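Local atomic coordinates of virulence factor (Pectobacterium carotovorum, PDB entry 2W3Y), a protein that acts as a virulence factor of a Drosophila pathogen, carries an S-linked palmitoyl group and binds to lipid vesicles. Residues 79-84 / 94-99. Residues are numbered along the deposited sequence; the frame is centred on the assembly and turned at random.
Sequences NKKAPS and WKEVSN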
loop_
_atom_site.group_PDB
_atom_site.type_symbol
_atom_site.label_atom_id
_atom_site.label_comp_id
_atom_site.label_asym_id
_atom_site.label_seq_id
_atom_site.Cartn_x
_atom_site.Cartn_y
_atom_site.Cartn_z
ATOM N N ASN A 79 12.690 2.798 -7.895
ATOM C CA ASN A 79 14.070 2.640 -7.461
ATOM C C ASN A 79 15.096 2.873 -8.579
ATOM O O ASN A 79 16.104 3.571 -8.384
ATOM C CB ASN A 79 14.271 1.240 -6.886
ATOM C CG ASN A 79 15.614 1.084 -6.207
ATOM O OD1 ASN A 79 15.895 1.744 -5.211
ATOM N ND2 ASN A 79 16.457 0.216 -6.752
ATOM N N LYS A 80 14.817 2.277 -9.731
ATOM C CA LYS A 80 15.593 2.488 -10.943
ATOM C C LYS A 80 15.438 3.916 -11.492
ATOM O O LYS A 80 16.436 4.581 -11.789
ATOM C CB LYS A 80 15.199 1.451 -12.009
ATOM C CG LYS A 80 16.106 1.431 -13.252
ATOM C CD LYS A 80 17.592 1.357 -12.883
ATOM C CE LYS A 80 18.476 1.470 -14.118
ATOM N NZ LYS A 80 18.393 0.246 -14.971
ATOM N N LYS A 81 14.202 4.391 -11.600
ATOM C CA LYS A 81 13.923 5.700 -12.209
ATOM C C LYS A 81 14.443 6.884 -11.395
ATOM O O LYS A 81 14.855 7.885 -11.978
ATOM C CB LYS A 81 12.419 5.852 -12.504
ATOM C CG LYS A 81 11.984 7.161 -13.184
ATOM C CD LYS A 81 10.524 7.083 -13.621
ATOM C CE LYS A 81 9.977 8.443 -14.085
ATOM N NZ LYS A 81 10.712 8.950 -15.280
ATOM N N ALA A 82 14.408 6.785 -10.059
ATOM C CA ALA A 82 14.846 7.888 -9.196
ATOM C C ALA A 82 16.302 8.273 -9.491
ATOM O O ALA A 82 17.162 7.408 -9.501
ATOM C CB ALA A 82 14.685 7.516 -7.698
ATOM N N PRO A 83 16.568 9.566 -9.759
ATOM C CA PRO A 83 17.931 10.100 -10.036
ATOM C C PRO A 83 18.860 10.125 -8.815
ATOM O O PRO A 83 20.084 10.246 -8.960
ATOM C CB PRO A 83 17.669 11.544 -10.474
ATOM C CG PRO A 83 16.166 11.625 -10.764
ATOM C CD PRO A 83 15.530 10.601 -9.863
ATOM N N SER A 84 18.275 10.043 -7.628
ATOM C CA SER A 84 19.023 10.131 -6.380
ATOM C C SER A 84 18.255 9.379 -5.312
ATOM O O SER A 84 17.055 9.108 -5.467
ATOM C CB SER A 84 19.187 11.591 -5.942
ATOM O OG SER A 84 17.922 12.160 -5.653
ATOM N N TRP A 94 6.409 7.849 -7.847
ATOM C CA TRP A 94 5.435 6.765 -7.591
ATOM C C TRP A 94 4.120 6.968 -8.360
ATOM O O TRP A 94 3.560 6.023 -8.926
ATOM C CB TRP A 94 5.149 6.644 -6.076
ATOM C CG TRP A 94 6.311 6.094 -5.273
ATOM C CD1 TRP A 94 7.403 6.788 -4.827
ATOM C CD2 TRP A 94 6.486 4.740 -4.820
ATOM N NE1 TRP A 94 8.250 5.946 -4.135
ATOM C CE2 TRP A 94 7.713 4.686 -4.119
ATOM C CE3 TRP A 94 5.731 3.565 -4.954
ATOM C CZ2 TRP A 94 8.208 3.495 -3.542
ATOM C CZ3 TRP A 94 6.219 2.386 -4.382
ATOM C CH2 TRP A 94 7.444 2.367 -3.679
ATOM N N LYS A 95 3.616 8.207 -8.379
ATOM C CA LYS A 95 2.398 8.501 -9.131
ATOM C C LYS A 95 2.574 8.306 -10.658
ATOM O O LYS A 95 1.703 7.722 -11.313
ATOM C CB LYS A 95 1.871 9.902 -8.789
ATOM C CG LYS A 95 0.534 10.253 -9.454
ATOM C CD LYS A 95 0.027 11.626 -9.004
ATOM C CE LYS A 95 0.828 12.757 -9.638
ATOM N NZ LYS A 95 0.381 14.122 -9.168
ATOM N N GLU A 96 3.694 8.778 -11.207
ATOM C CA GLU A 96 4.015 8.597 -12.644
ATOM C C GLU A 96 3.993 7.113 -13.056
ATOM O O GLU A 96 3.440 6.749 -14.103
ATOM C CB GLU A 96 5.381 9.235 -12.966
ATOM C CG GLU A 96 5.908 9.069 -14.428
ATOM C CD GLU A 96 5.305 10.061 -15.428
ATOM O OE1 GLU A 96 4.343 10.795 -15.067
ATOM O OE2 GLU A 96 5.802 10.112 -16.583
ATOM N N VAL A 97 4.564 6.263 -12.208
ATOM C CA VAL A 97 4.686 4.822 -12.489
ATOM C C VAL A 97 3.327 4.112 -12.345
ATOM O O VAL A 97 2.966 3.270 -13.184
ATOM C CB VAL A 97 5.801 4.173 -11.609
ATOM C CG1 VAL A 97 5.741 2.644 -11.645
ATOM C CG2 VAL A 97 7.215 4.673 -12.036
ATOM N N SER A 98 2.570 4.458 -11.294
ATOM C CA SER A 98 1.211 3.941 -11.116
ATOM C C SER A 98 0.233 4.343 -12.245
ATOM O O SER A 98 -0.618 3.555 -12.626
ATOM C CB SER A 98 0.647 4.356 -9.742
ATOM O OG SER A 98 1.514 3.944 -8.690
ATOM N N ASN A 99 0.354 5.565 -12.764
ATOM C CA ASN A 99 -0.469 6.031 -13.895
ATOM C C ASN A 99 -0.218 5.239 -15.191
ATOM O O ASN A 99 -0.955 5.373 -16.159
ATOM C CB ASN A 99 -0.240 7.526 -14.158
ATOM C CG ASN A 99 -0.950 8.425 -13.143
ATOM O OD1 ASN A 99 -1.939 8.035 -12.510
ATOM N ND2 ASN A 99 -0.454 9.649 -13.008
#
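Lys81, in the last turn of helix 57-81, reaches over to Glu96 and Val97 of helix 91-105 and makes the whole contact between residues 79-84 and 94-99. It has CG anti to the backbone N (chi1 -178°) and stays extended through chi3, which carries its methylenes toward helix 91-105; the bend comes at chi4, 62°. Its CE meets CG of Glu96 at 4.1 Å, the two side chains crossing at about a right angle, while CD comes within 4.4 Å of CG2 of Val97. The touch is therefore aliphatic. NZ of Lys81 stays 5.2 Å from OE2 of Glu96, too far for a salt bridge, although the opposite charges probably attract weakly at this exposed edge.

The two segments belong to a helical hairpin, consecutive helices joined by a short connection, and the contact sits at its connected end. Deeper in, Val97 packs on Ala77 and also on Phe14 of helix 9-18. Trp94 packs between Ser75 and Val78 of helix 57-81 and Ile193 of strand 185-198, its indole NE1 bonded to the carbonyl of Lys88 in the connection.

At Ala82 the chain leaves helical geometry, and Pro83 and Ser84 lead it into that connection, where Ser84 OG bonds to the Glu87 carboxylate. On the facing helix, OG of Ser98 bonds back to O of Trp94 at 2.9 Å, which the Ser98 backbone N also reaches, from the opposite face of the carbonyl plane.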